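Local coordinates for protein AP endonuclease, family 2 (Brucella melitensis biovar Abortus, PDB 3NGF) that probably catalyses the isomerisation of hydroxypyruvate in a manganese-binding TIM barrel of the hyi family, although it is named as a family 2 AP endonuclease, at residues P24-F29 and A50-R55; I97-A102 and H143-L148; R218-E223 and L258-P263. All blocks are in the same frame, centred on the assembly; numbering follows the deposited sequence. Where two conformers were deposited one is given.

All three contacts lie in one closed, eight-stranded beta/alpha barrel whose manganese site is formed by Glu150, Asp185, Gln211 and Glu247. Contacts 1 and 2 are neighbours, their centres 18 Å apart, and they meet where Ala50 CB packs on Tyr101 CD2 at 3.8 Å: the helices at 25-34, 50-59 and 88-104 thus follow one another round the barrel. Contact 2 sets the last of these against the entry to the strand that leads to Glu150. Contact 3 lies across the centre of the chain from contact 2, about 30 Å between centres, and joins two loops; the side chain of Pro221 is about 13 Å from the manganese ion and about 10 Å from the side chains of Gln211 and Glu247.

Contact 1. Residues P24-F29 and A50-R55; sequences PFLERF and ADVIAR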
ATOM      1  N   PRO A  24      19.089   8.699   5.693  1.00 15.31           N
ATOM      2  CA  PRO A  24      19.059   7.559   4.764  1.00 14.87           C
ATOM      3  C   PRO A  24      18.135   6.447   5.268  1.00 13.48           C
ATOM      4  O   PRO A  24      17.821   6.377   6.455  1.00 11.69           O
ATOM      5  CB  PRO A  24      20.527   7.082   4.726  1.00 15.76           C
ATOM      6  CG  PRO A  24      21.337   8.168   5.343  1.00 17.59           C
ATOM      7  CD  PRO A  24      20.413   8.836   6.328  1.00 15.88           C
ATOM      8  N   PHE A  25      17.703   5.596   4.349  1.00 12.59           N
ATOM      9  CA  PHE A  25      16.662   4.608   4.587  1.00 11.17           C
ATOM     10  C   PHE A  25      16.849   3.776   5.856  1.00 11.02           C
ATOM     11  O   PHE A  25      15.940   3.677   6.681  1.00 11.18           O
ATOM     12  CB  PHE A  25      16.573   3.691   3.369  1.00 11.36           C
ATOM     13  CG  PHE A  25      15.535   2.584   3.492  1.00 10.17           C
ATOM     14  CD1 PHE A  25      14.177   2.867   3.486  1.00 13.41           C
ATOM     15  CD2 PHE A  25      15.935   1.258   3.579  1.00 13.97           C
ATOM     16  CE1 PHE A  25      13.236   1.851   3.584  1.00 11.36           C
ATOM     17  CE2 PHE A  25      15.005   0.246   3.675  1.00 11.12           C
ATOM     18  CZ  PHE A  25      13.640   0.555   3.683  1.00 11.24           C
ATOM     19  N   LEU A  26      18.035   3.218   6.044  1.00 10.96           N
ATOM     20  CA  LEU A  26      18.233   2.328   7.197  1.00 11.66           C
ATOM     21  C   LEU A  26      18.060   3.041   8.549  1.00 11.94           C
ATOM     22  O   LEU A  26      17.650   2.406   9.531  1.00 12.84           O
ATOM     23  CB  LEU A  26      19.552   1.598   7.114  1.00 12.18           C
ATOM     24  CG  LEU A  26      19.676   0.571   5.972  1.00 11.41           C
ATOM     25  CD1 LEU A  26      21.014  -0.142   6.021  1.00  8.82           C
ATOM     26  CD2 LEU A  26      18.546  -0.482   6.024  1.00 10.36           C
ATOM     27  N   GLU A  27      18.356   4.336   8.582  0.50 12.59           N
ATOM     28  CA  GLU A  27      18.232   5.143   9.794  0.50 13.11           C
ATOM     29  C   GLU A  27      16.763   5.494  10.125  0.50 12.77           C
ATOM     30  O   GLU A  27      16.460   5.927  11.248  0.50 13.13           O
ATOM     31  CB  GLU A  27      19.086   6.422   9.656  0.50 14.28           C
ATOM     32  CG  GLU A  27      20.606   6.178   9.819  0.50 15.44           C
ATOM     33  CD  GLU A  27      21.496   7.362   9.454  0.50 17.39           C
ATOM     34  OE1 GLU A  27      22.593   7.126   8.876  0.50 13.74           O
ATOM     35  OE2 GLU A  27      21.101   8.519   9.743  0.50 17.96           O
ATOM     36  N   ARG A  28      15.856   5.292   9.166  1.00 12.43           N
ATOM     37  CA  ARG A  28      14.441   5.695   9.319  1.00 11.78           C
ATOM     38  C   ARG A  28      13.671   4.810  10.294  1.00 11.54           C
ATOM     39  O   ARG A  28      12.706   5.253  10.912  1.00 12.98           O
ATOM     40  CB  ARG A  28      13.730   5.747   7.949  1.00 11.33           C
ATOM     41  CG  ARG A  28      14.443   6.736   7.010  1.00 11.51           C
ATOM     42  CD  ARG A  28      13.781   6.908   5.647  1.00 11.41           C
ATOM     43  NE  ARG A  28      14.683   7.635   4.768  1.00 10.54           N
ATOM     44  CZ  ARG A  28      14.709   7.551   3.453  1.00 11.01           C
ATOM     45  NH1 ARG A  28      13.803   6.806   2.799  1.00 11.98           N
ATOM     46  NH2 ARG A  28      15.605   8.261   2.782  1.00 11.56           N
ATOM     47  N   PHE A  29      14.108   3.548  10.436  1.00 10.39           N
ATOM     48  CA  PHE A  29      13.447   2.610  11.336  1.00 10.15           C
ATOM     49  C   PHE A  29      13.501   3.096  12.787  1.00 11.05           C
ATOM     50  O   PHE A  29      12.460   3.190  13.460  1.00 10.74           O
ATOM     51  CB  PHE A  29      14.050   1.209  11.205  1.00  9.63           C
ATOM     52  CG  PHE A  29      13.818   0.570   9.849  1.00 10.09           C
ATOM     53  CD1 PHE A  29      12.751  -0.287   9.650  1.00  9.72           C
ATOM     54  CD2 PHE A  29      14.674   0.831   8.791  1.00 11.04           C
ATOM     55  CE1 PHE A  29      12.533  -0.878   8.416  1.00  8.78           C
ATOM     56  CE2 PHE A  29      14.473   0.254   7.550  1.00  9.50           C
ATOM     57  CZ  PHE A  29      13.383  -0.590   7.357  1.00  9.88           C
ATOM     58  N   ALA A  50      17.543  -8.657   2.900  1.00 15.20           N
ATOM     59  CA  ALA A  50      16.391  -8.966   3.747  1.00 14.51           C
ATOM     60  C   ALA A  50      16.781  -9.141   5.218  1.00 13.05           C
ATOM     61  O   ALA A  50      16.030  -8.717   6.096  1.00 11.90           O
ATOM     62  CB  ALA A  50      15.654 -10.218   3.255  1.00 14.30           C
ATOM     63  N   ASP A  51      17.917  -9.794   5.475  1.00 12.57           N
ATOM     64  CA  ASP A  51      18.349 -10.027   6.847  1.00 12.77           C
ATOM     65  C   ASP A  51      18.585  -8.692   7.606  1.00 11.13           C
ATOM     66  O   ASP A  51      18.360  -8.608   8.821  1.00 11.17           O
ATOM     67  CB  ASP A  51      19.634 -10.851   6.905  1.00 14.16           C
ATOM     68  CG  ASP A  51      19.443 -12.332   6.587  1.00 17.52           C
ATOM     69  OD1 ASP A  51      18.308 -12.800   6.329  1.00 18.19           O
ATOM     70  OD2 ASP A  51      20.491 -13.034   6.647  1.00 20.72           O
ATOM     71  N   VAL A  52      19.098  -7.677   6.907  1.00 10.73           N
ATOM     72  CA  VAL A  52      19.380  -6.379   7.497  1.00 10.46           C
ATOM     73  C   VAL A  52      18.059  -5.692   7.861  1.00 10.08           C
ATOM     74  O   VAL A  52      17.913  -5.208   8.971  1.00 10.04           O
ATOM     75  CB  VAL A  52      20.249  -5.492   6.548  1.00 10.77           C
ATOM     76  CG1 VAL A  52      20.367  -4.044   7.067  1.00 10.77           C
ATOM     77  CG2 VAL A  52      21.623  -6.141   6.334  1.00 11.43           C
ATOM     78  N   ILE A  53      17.099  -5.671   6.931  0.50  9.95           N
ATOM     79  CA  ILE A  53      15.775  -5.108   7.226  0.50  9.79           C
ATOM     80  C   ILE A  53      15.092  -5.865   8.369  0.50 10.00           C
ATOM     81  O   ILE A  53      14.520  -5.244   9.268  0.50 10.56           O
ATOM     82  CB  ILE A  53      14.845  -5.084   5.986  0.50  9.69           C
ATOM     83  CG1 ILE A  53      15.369  -4.120   4.926  0.50  9.66           C
ATOM     84  CG2 ILE A  53      13.432  -4.653   6.393  0.50  9.71           C
ATOM     85  CD1 ILE A  53      14.567  -4.182   3.583  0.50  9.60           C
ATOM     86  N   ALA A  54      15.205  -7.198   8.383  1.00 10.29           N
ATOM     87  CA  ALA A  54      14.641  -8.013   9.506  1.00 10.81           C
ATOM     88  C   ALA A  54      15.213  -7.545  10.861  1.00 10.82           C
ATOM     89  O   ALA A  54      14.471  -7.411  11.862  1.00 11.24           O
ATOM     90  CB  ALA A  54      14.943  -9.537   9.297  1.00 11.39           C
ATOM     91  N   ARG A  55      16.514  -7.294  10.888  1.00 11.26           N
ATOM     92  CA  ARG A  55      17.192  -6.835  12.113  1.00 11.24           C
ATOM     93  C   ARG A  55      16.785  -5.414  12.486  1.00 11.89           C
ATOM     94  O   ARG A  55      16.611  -5.097  13.653  1.00 12.53           O
ATOM     95  CB  ARG A  55      18.714  -6.993  12.002  1.00 11.20           C
ATOM     96  CG  ARG A  55      19.197  -8.439  12.241  1.00 11.51           C
ATOM     97  CD  ARG A  55      20.719  -8.497  12.334  1.00 11.03           C
ATOM     98  NE  ARG A  55      21.367  -8.246  11.033  1.00 11.05           N
ATOM     99  CZ  ARG A  55      21.613  -9.161  10.108  1.00 14.39           C
ATOM    100  NH1 ARG A  55      22.195  -8.815   8.963  1.00 13.73           N
ATOM    101  NH2 ARG A  55      21.288 -10.425  10.307  1.00 17.47           N
TER
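Val52 and Ile53 touch helix 25-34 from a helical turn closed by the bond from Ala54 N to Ala50 O, 2.9 Å long; with backbone bonds such as this one made within each helix, the meeting itself is left to hydrocarbon. The two short helical segments run at 28° to each other, their axes 10.8 Å apart, a gap that branched aliphatic and aromatic side chains are long enough to bridge. At the outer margin both methyls of Leu26 come up to one methyl of Val52, CD1 lying 4.1 Å from Val52 CG1, and the two side chains cross at about a right angle. Val52 offers this methyl because CG1 stands anti to its backbone N (chi1 171°). Deeper in, Phe29 brings CZ to within 4.2 Å of Ile53 CG2. Phe25 approaches more loosely, with CD1 of Ile53 at its edge; both phenylalanine contacts hold for one of two conformers of Ile53 and are less certain for that. Phe29 also sets CE2 over one face of the Phe25 ring, toward its rim, while Phe42 and Phe48 continue the aromatic cluster. Such a nearly parallel pair, following successive barrel strands 11-15 and 39-41, is the neighbouring-helix packing of the outer layer of a TIM barrel.

Contact 2. Residues I97-A102 and H143-L148; sequences IALHYA and HGITVL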
ATOM      1  N   ILE A  97      10.535 -13.520  -5.278  1.00 14.50           N
ATOM      2  CA  ILE A  97      11.412 -12.531  -4.696  1.00 13.63           C
ATOM      3  C   ILE A  97      10.680 -11.794  -3.579  1.00 12.69           C
ATOM      4  O   ILE A  97      11.197 -11.678  -2.469  1.00 11.50           O
ATOM      5  CB  ILE A  97      11.895 -11.513  -5.761  1.00 14.15           C
ATOM      6  CG1 ILE A  97      12.804 -12.193  -6.800  1.00 16.06           C
ATOM      7  CG2 ILE A  97      12.672 -10.363  -5.100  1.00 12.87           C
ATOM      8  CD1 ILE A  97      13.249 -11.249  -7.926  1.00 18.16           C
ATOM      9  N   ALA A  98       9.456 -11.335  -3.868  1.00 11.25           N
ATOM     10  CA  ALA A  98       8.613 -10.693  -2.838  1.00 11.06           C
ATOM     11  C   ALA A  98       8.343 -11.602  -1.617  1.00 11.49           C
ATOM     12  O   ALA A  98       8.418 -11.141  -0.479  1.00 11.27           O
ATOM     13  CB  ALA A  98       7.294 -10.226  -3.460  1.00  9.74           C
ATOM     14  N   LEU A  99       8.070 -12.879  -1.873  1.00 12.08           N
ATOM     15  CA  LEU A  99       7.811 -13.889  -0.830  1.00 12.51           C
ATOM     16  C   LEU A  99       9.033 -14.074   0.066  1.00 12.92           C
ATOM     17  O   LEU A  99       8.883 -14.109   1.300  1.00 11.93           O
ATOM     18  CB  LEU A  99       7.344 -15.231  -1.442  1.00 13.47           C
ATOM     19  CG  LEU A  99       6.985 -16.392  -0.503  1.00 15.46           C
ATOM     20  CD1 LEU A  99       5.950 -15.969   0.551  1.00 14.82           C
ATOM     21  CD2 LEU A  99       6.499 -17.639  -1.291  1.00 17.99           C
ATOM     22  N   HIS A 100      10.222 -14.170  -0.529  1.00 12.95           N
ATOM     23  CA  HIS A 100      11.478 -14.255   0.241  1.00 13.47           C
ATOM     24  C   HIS A 100      11.588 -13.131   1.258  1.00 12.96           C
ATOM     25  O   HIS A 100      11.833 -13.376   2.439  1.00 11.88           O
ATOM     26  CB  HIS A 100      12.722 -14.257  -0.670  1.00 14.82           C
ATOM     27  CG  HIS A 100      14.006 -14.050   0.069  1.00 15.29           C
ATOM     28  ND1 HIS A 100      14.563 -15.020   0.882  1.00 16.89           N
ATOM     29  CD2 HIS A 100      14.829 -12.973   0.151  1.00 18.75           C
ATOM     30  CE1 HIS A 100      15.675 -14.547   1.424  1.00 19.98           C
ATOM     31  NE2 HIS A 100      15.866 -13.315   0.989  1.00 18.92           N
ATOM     32  N   TYR A 101      11.354 -11.892   0.806  1.00 11.78           N
ATOM     33  CA  TYR A 101      11.374 -10.762   1.712  1.00 11.95           C
ATOM     34  C   TYR A 101      10.218 -10.771   2.707  1.00 11.00           C
ATOM     35  O   TYR A 101      10.410 -10.459   3.888  1.00 11.03           O
ATOM     36  CB  TYR A 101      11.370  -9.437   0.923  1.00 11.80           C
ATOM     37  CG  TYR A 101      12.711  -9.033   0.401  1.00 12.25           C
ATOM     38  CD1 TYR A 101      13.254  -9.641  -0.735  1.00 13.62           C
ATOM     39  CD2 TYR A 101      13.445  -8.024   1.015  1.00 14.59           C
ATOM     40  CE1 TYR A 101      14.482  -9.272  -1.221  1.00 15.13           C
ATOM     41  CE2 TYR A 101      14.670  -7.641   0.530  1.00 16.22           C
ATOM     42  CZ  TYR A 101      15.193  -8.266  -0.585  1.00 17.31           C
ATOM     43  OH  TYR A 101      16.423  -7.889  -1.056  1.00 19.82           O
ATOM     44  N   ALA A 102       9.028 -11.137   2.255  1.00 10.05           N
ATOM     45  CA  ALA A 102       7.862 -11.195   3.160  1.00 10.25           C
ATOM     46  C   ALA A 102       8.065 -12.187   4.299  1.00 10.92           C
ATOM     47  O   ALA A 102       7.751 -11.884   5.440  1.00 10.65           O
ATOM     48  CB  ALA A 102       6.578 -11.534   2.393  1.00  9.64           C
ATOM     49  N   HIS A 143       1.311 -19.301   3.285  1.00 11.92           N
ATOM     50  CA  HIS A 143       2.001 -18.462   4.253  1.00 12.50           C
ATOM     51  C   HIS A 143       1.116 -17.405   4.921  1.00 12.49           C
ATOM     52  O   HIS A 143       1.610 -16.565   5.696  1.00 12.27           O
ATOM     53  CB  HIS A 143       3.189 -17.811   3.537  1.00 12.61           C
ATOM     54  CG  HIS A 143       4.090 -18.816   2.872  1.00 14.93           C
ATOM     55  ND1 HIS A 143       4.925 -19.640   3.592  1.00 16.31           N
ATOM     56  CD2 HIS A 143       4.286 -19.127   1.569  1.00 16.32           C
ATOM     57  CE1 HIS A 143       5.607 -20.410   2.759  1.00 18.81           C
ATOM     58  NE2 HIS A 143       5.227 -20.133   1.527  1.00 18.26           N
ATOM     59  N   GLY A 144      -0.192 -17.459   4.631  1.00 11.94           N
ATOM     60  CA  GLY A 144      -1.148 -16.552   5.223  1.00 12.09           C
ATOM     61  C   GLY A 144      -0.946 -15.118   4.742  1.00 11.15           C
ATOM     62  O   GLY A 144      -1.287 -14.184   5.465  1.00 11.93           O
ATOM     63  N   ILE A 145      -0.347 -14.959   3.561  1.00  9.49           N
ATOM     64  CA  ILE A 145      -0.064 -13.617   3.009  1.00 10.16           C
ATOM     65  C   ILE A 145      -1.160 -13.213   2.035  1.00  9.43           C
ATOM     66  O   ILE A 145      -1.603 -14.017   1.193  1.00 11.19           O
ATOM     67  CB  ILE A 145       1.343 -13.550   2.356  1.00  9.47           C
ATOM     68  CG1 ILE A 145       2.405 -13.793   3.437  1.00 10.08           C
ATOM     69  CG2 ILE A 145       1.557 -12.187   1.652  1.00  9.27           C
ATOM     70  CD1 ILE A 145       3.761 -14.220   2.914  1.00  8.31           C
ATOM     71  N   THR A 146      -1.603 -11.956   2.139  1.00 10.04           N
ATOM     72  CA  THR A 146      -2.626 -11.392   1.264  1.00  9.76           C
ATOM     73  C   THR A 146      -1.944 -10.493   0.209  1.00  9.42           C
ATOM     74  O   THR A 146      -0.977  -9.805   0.513  1.00  9.38           O
ATOM     75  CB  THR A 146      -3.644 -10.565   2.075  1.00 10.44           C
ATOM     76  OG1 THR A 146      -4.407 -11.430   2.922  1.00 10.43           O
ATOM     77  CG2 THR A 146      -4.615  -9.754   1.155  1.00 11.30           C
ATOM     78  N   VAL A 147      -2.420 -10.549  -1.039  1.00  8.33           N
ATOM     79  CA  VAL A 147      -1.958  -9.658  -2.105  1.00  8.03           C
ATOM     80  C   VAL A 147      -3.020  -8.610  -2.390  1.00  8.14           C
ATOM     81  O   VAL A 147      -4.207  -8.936  -2.503  1.00  8.30           O
ATOM     82  CB  VAL A 147      -1.589 -10.423  -3.410  1.00  9.91           C
ATOM     83  CG1 VAL A 147      -2.732 -11.295  -3.923  1.00 11.09           C
ATOM     84  CG2 VAL A 147      -1.074  -9.465  -4.497  1.00  7.84           C
ATOM     85  N   LEU A 148      -2.588  -7.361  -2.543  1.00  7.80           N
ATOM     86  CA  LEU A 148      -3.514  -6.265  -2.761  1.00  7.40           C
ATOM     87  C   LEU A 148      -3.357  -5.593  -4.096  1.00  8.43           C
ATOM     88  O   LEU A 148      -2.254  -5.509  -4.655  1.00  8.30           O
ATOM     89  CB  LEU A 148      -3.348  -5.188  -1.681  1.00  8.06           C
ATOM     90  CG  LEU A 148      -3.488  -5.615  -0.228  1.00  8.02           C
ATOM     91  CD1 LEU A 148      -3.307  -4.387   0.706  1.00  9.71           C
ATOM     92  CD2 LEU A 148      -4.807  -6.362   0.020  1.00 10.18           C
TER
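Ala102, on helix 88-104, and Ile145, just ahead of strand 146-149, bring the two backbones to their nearest approach, 8.3 Å between CA atoms. A helix can come this close because Ala102 offers only a methyl group, whose CB rests 3.9 Å from Ile145 CD1. The same isoleucine methyl meets Leu99 CD1 at 3.7 Å, so one slender chain end is lodged against two residues a helical turn apart. Leu99 carries its branch toward His143 and Ile145 by placing CG anti to the backbone N (chi1 -178°); its CD1 serves both, whereas Leu99 CD2 lies near CD2 and NE2 of His143. The leucine and histidine chains cross at about a right angle, with Leu99 CD1 3.7 Å from His143 CD2. Imidazole suits this exposed margin, since it packs on leucine mainly through CD2, with NE2 beside it, yet is also polar. Between His143 and Ile145, Gly144 adopts positive phi in a Schellman motif that ends the preceding helix, with Ile145 N bonded to Leu140 O. Leu140 and Leu110 complete the apolar surroundings of Ile145. An outer-layer helix thus packs on the loop entering strand 146-149, at the N-terminal end of a strand in a beta/alpha barrel.

Contact 3. Residues R218-E223 and L258-P263; sequences RHEPDE and LAWFAP
The indole of Trp260 is sandwiched: CG of Pro221 stands 3.5 Å above one face and CB of Phe261 lies 3.7 Å above the opposite one, each over the centre. The proline side is a CH-pi contact, with Pro221 CG 3.6 Å from the centroid of the six-membered ring and only 14° off its normal. Its neighbour CD covers the pyrrole part, 3.6 Å from Trp260 NE1, so the compact proline ring spreads along the indole. Trp260 reaches this place by turning CG between its own backbone N and carbonyl carbon (chi1 72°). Its N-H is not lost in the sandwich, for NE1 is hydrogen-bonded to Tyr248 OH, and Phe12 makes an edge-to-face contact with the same indole.

Glu220 crosses the indole at about a right angle: its chain, bent at chi2, sets CG 4.0 Å from Trp260 CD1 and directs the carboxylate elsewhere. Asp222 likewise gives only its methylene, CB to CB of Trp260 at 3.9 Å. An inverse gamma turn centred on Pro221, with a weak bond from Asp222 N to Glu220 O, is consistent with the three consecutive side chains meeting the same tryptophan. The chemistry implies a division of labour: dispersion and CH-pi attraction join the two loops at the tryptophan, while Glu220 OE1 is satisfied by the backbone N-H of Arg251, and Asp222 and Glu223 are probably stabilised as carboxylates by their salt bridges to Arg251 NH1.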
ATOM      1  N   ARG A 218      -0.955  16.286  -0.358  1.00 12.73           N
ATOM      2  CA  ARG A 218      -0.307  15.011   0.013  1.00 12.46           C
ATOM      3  C   ARG A 218       0.690  15.178   1.156  1.00 11.74           C
ATOM      4  O   ARG A 218       1.773  14.610   1.143  1.00 12.77           O
ATOM      5  CB  ARG A 218       0.301  14.337  -1.220  1.00 12.13           C
ATOM      6  CG  ARG A 218       0.330  12.813  -1.132  1.00 14.26           C
ATOM      7  CD  ARG A 218       0.805  12.166  -2.422  1.00 16.37           C
ATOM      8  NE  ARG A 218       0.626  10.714  -2.353  1.00 17.40           N
ATOM      9  CZ  ARG A 218       0.828   9.874  -3.371  1.00 20.48           C
ATOM     10  NH1 ARG A 218       1.270  10.309  -4.545  1.00 25.54           N
ATOM     11  NH2 ARG A 218       0.617   8.582  -3.195  1.00 22.40           N
ATOM     12  N   HIS A 219       0.276  15.941   2.164  1.00 13.23           N
ATOM     13  CA  HIS A 219       1.076  16.172   3.367  1.00 13.41           C
ATOM     14  C   HIS A 219       0.387  15.541   4.596  1.00 13.17           C
ATOM     15  O   HIS A 219      -0.495  14.685   4.458  1.00 13.08           O
ATOM     16  CB  HIS A 219       1.332  17.682   3.598  1.00 14.30           C
ATOM     17  CG  HIS A 219       1.973  18.409   2.452  1.00 15.55           C
ATOM     18  ND1 HIS A 219       3.121  17.968   1.828  1.00 15.44           N
ATOM     19  CD2 HIS A 219       1.659  19.590   1.865  1.00 17.05           C
ATOM     20  CE1 HIS A 219       3.458  18.824   0.875  1.00 19.53           C
ATOM     21  NE2 HIS A 219       2.593  19.823   0.883  1.00 18.72           N
ATOM     22  N   GLU A 220       0.798  15.944   5.799  1.00 13.97           N
ATOM     23  CA  GLU A 220       0.196  15.453   7.036  1.00 14.27           C
ATOM     24  C   GLU A 220      -1.331  15.460   6.997  1.00 14.23           C
ATOM     25  O   GLU A 220      -1.927  16.423   6.479  1.00 14.64           O
ATOM     26  CB  GLU A 220       0.666  16.302   8.216  1.00 15.59           C
ATOM     27  CG  GLU A 220       2.100  16.010   8.656  1.00 16.81           C
ATOM     28  CD  GLU A 220       3.204  16.719   7.847  1.00 17.34           C
ATOM     29  OE1 GLU A 220       2.926  17.427   6.858  1.00 15.66           O
ATOM     30  OE2 GLU A 220       4.379  16.582   8.248  1.00 15.49           O
ATOM     31  N   PRO A 221      -1.988  14.436   7.588  1.00 14.62           N
ATOM     32  CA  PRO A 221      -3.467  14.341   7.549  1.00 15.16           C
ATOM     33  C   PRO A 221      -4.168  15.269   8.565  1.00 17.77           C
ATOM     34  O   PRO A 221      -5.060  14.834   9.301  1.00 20.89           O
ATOM     35  CB  PRO A 221      -3.738  12.889   7.931  1.00 16.01           C
ATOM     36  CG  PRO A 221      -2.585  12.545   8.866  1.00 14.13           C
ATOM     37  CD  PRO A 221      -1.387  13.269   8.271  1.00 14.28           C
ATOM     38  N   ASP A 222      -3.716  16.504   8.654  1.00 16.83           N
ATOM     39  CA  ASP A 222      -4.310  17.482   9.549  1.00 17.60           C
ATOM     40  C   ASP A 222      -4.591  18.776   8.801  1.00 17.67           C
ATOM     41  O   ASP A 222      -4.750  19.822   9.420  1.00 17.96           O
ATOM     42  CB  ASP A 222      -3.380  17.746  10.726  1.00 18.81           C
ATOM     43  CG  ASP A 222      -2.052  18.325  10.304  1.00 21.20           C
ATOM     44  OD1 ASP A 222      -1.778  18.441   9.089  1.00 19.84           O
ATOM     45  OD2 ASP A 222      -1.298  18.689  11.209  1.00 24.69           O
ATOM     46  N   GLU A 223      -4.602  18.710   7.472  1.00 16.34           N
ATOM     47  CA  GLU A 223      -4.849  19.892   6.644  1.00 17.39           C
ATOM     48  C   GLU A 223      -5.624  19.449   5.416  1.00 15.82           C
ATOM     49  O   GLU A 223      -5.740  18.268   5.137  1.00 14.32           O
ATOM     50  CB  GLU A 223      -3.539  20.553   6.201  1.00 18.64           C
ATOM     51  CG  GLU A 223      -2.709  19.617   5.290  1.00 19.65           C
ATOM     52  CD  GLU A 223      -1.556  20.259   4.555  1.00 22.97           C
ATOM     53  OE1 GLU A 223      -0.856  21.137   5.104  1.00 24.63           O
ATOM     54  OE2 GLU A 223      -1.323  19.838   3.411  1.00 26.47           O
ATOM     55  N   LEU A 258       4.254  15.949  13.400  1.00 18.07           N
ATOM     56  CA  LEU A 258       3.581  14.822  14.043  1.00 16.78           C
ATOM     57  C   LEU A 258       2.596  15.142  15.188  1.00 17.99           C
ATOM     58  O   LEU A 258       2.167  14.236  15.888  1.00 17.25           O
ATOM     59  CB  LEU A 258       4.632  13.808  14.497  1.00 16.66           C
ATOM     60  CG  LEU A 258       5.329  13.049  13.373  1.00 15.69           C
ATOM     61  CD1 LEU A 258       6.393  12.115  13.941  1.00 18.22           C
ATOM     62  CD2 LEU A 258       4.324  12.260  12.502  1.00 14.43           C
ATOM     63  N   ALA A 259       2.180  16.408  15.358  1.00 19.50           N
ATOM     64  CA  ALA A 259       1.160  16.719  16.368  1.00 21.19           C
ATOM     65  C   ALA A 259      -0.132  15.915  16.156  1.00 20.42           C
ATOM     66  O   ALA A 259      -0.773  15.501  17.116  1.00 20.49           O
ATOM     67  CB  ALA A 259       0.841  18.261  16.420  1.00 23.60           C
ATOM     68  N   TRP A 260      -0.501  15.666  14.896  1.00 19.50           N
ATOM     69  CA  TRP A 260      -1.739  14.958  14.578  1.00 19.63           C
ATOM     70  C   TRP A 260      -1.711  13.554  15.152  1.00 19.26           C
ATOM     71  O   TRP A 260      -2.755  12.992  15.492  1.00 19.01           O
ATOM     72  CB  TRP A 260      -1.963  14.884  13.049  1.00 19.41           C
ATOM     73  CG  TRP A 260      -1.045  13.954  12.339  1.00 17.44           C
ATOM     74  CD1 TRP A 260       0.123  14.265  11.729  1.00 15.79           C
ATOM     75  CD2 TRP A 260      -1.221  12.532  12.172  1.00 16.40           C
ATOM     76  NE1 TRP A 260       0.703  13.133  11.199  1.00 15.30           N
ATOM     77  CE2 TRP A 260      -0.100  12.056  11.467  1.00 16.26           C
ATOM     78  CE3 TRP A 260      -2.205  11.626  12.577  1.00 18.42           C
ATOM     79  CZ2 TRP A 260       0.071  10.700  11.156  1.00 16.43           C
ATOM     80  CZ3 TRP A 260      -2.055  10.292  12.254  1.00 18.34           C
ATOM     81  CH2 TRP A 260      -0.925   9.839  11.538  1.00 16.59           C
ATOM     82  N   PHE A 261      -0.499  12.991  15.227  1.00 18.87           N
ATOM     83  CA  PHE A 261      -0.275  11.608  15.668  1.00 18.54           C
ATOM     84  C   PHE A 261      -0.190  11.484  17.197  1.00 20.51           C
ATOM     85  O   PHE A 261      -0.263  10.376  17.727  1.00 20.27           O
ATOM     86  CB  PHE A 261       1.008  11.108  15.005  1.00 17.37           C
ATOM     87  CG  PHE A 261       1.394   9.691  15.350  1.00 17.30           C
ATOM     88  CD1 PHE A 261       0.521   8.639  15.125  1.00 15.44           C
ATOM     89  CD2 PHE A 261       2.664   9.412  15.851  1.00 16.81           C
ATOM     90  CE1 PHE A 261       0.892   7.320  15.416  1.00 17.80           C
ATOM     91  CE2 PHE A 261       3.052   8.083  16.151  1.00 16.49           C
ATOM     92  CZ  PHE A 261       2.164   7.044  15.945  1.00 17.26           C
ATOM     93  N   ALA A 262      -0.020  12.608  17.901  1.00 22.60           N
ATOM     94  CA  ALA A 262       0.162  12.600  19.373  1.00 26.31           C
ATOM     95  C   ALA A 262      -0.838  11.722  20.151  1.00 28.55           C
ATOM     96  O   ALA A 262      -0.424  10.962  21.012  1.00 30.59           O
ATOM     97  CB  ALA A 262       0.177  14.032  19.934  1.00 27.54           C
ATOM     98  N   PRO A 263      -2.143  11.808  19.842  1.00 29.75           N
ATOM     99  CA  PRO A 263      -3.139  10.965  20.520  1.00 32.47           C
ATOM    100  C   PRO A 263      -2.989   9.454  20.314  1.00 33.21           C
ATOM    101  O   PRO A 263      -3.566   8.676  21.073  1.00 34.84           O
ATOM    102  CB  PRO A 263      -4.462  11.413  19.882  1.00 32.50           C
ATOM    103  CG  PRO A 263      -4.200  12.803  19.398  1.00 31.96           C
ATOM    104  CD  PRO A 263      -2.777  12.797  18.953  1.00 29.66           C
TER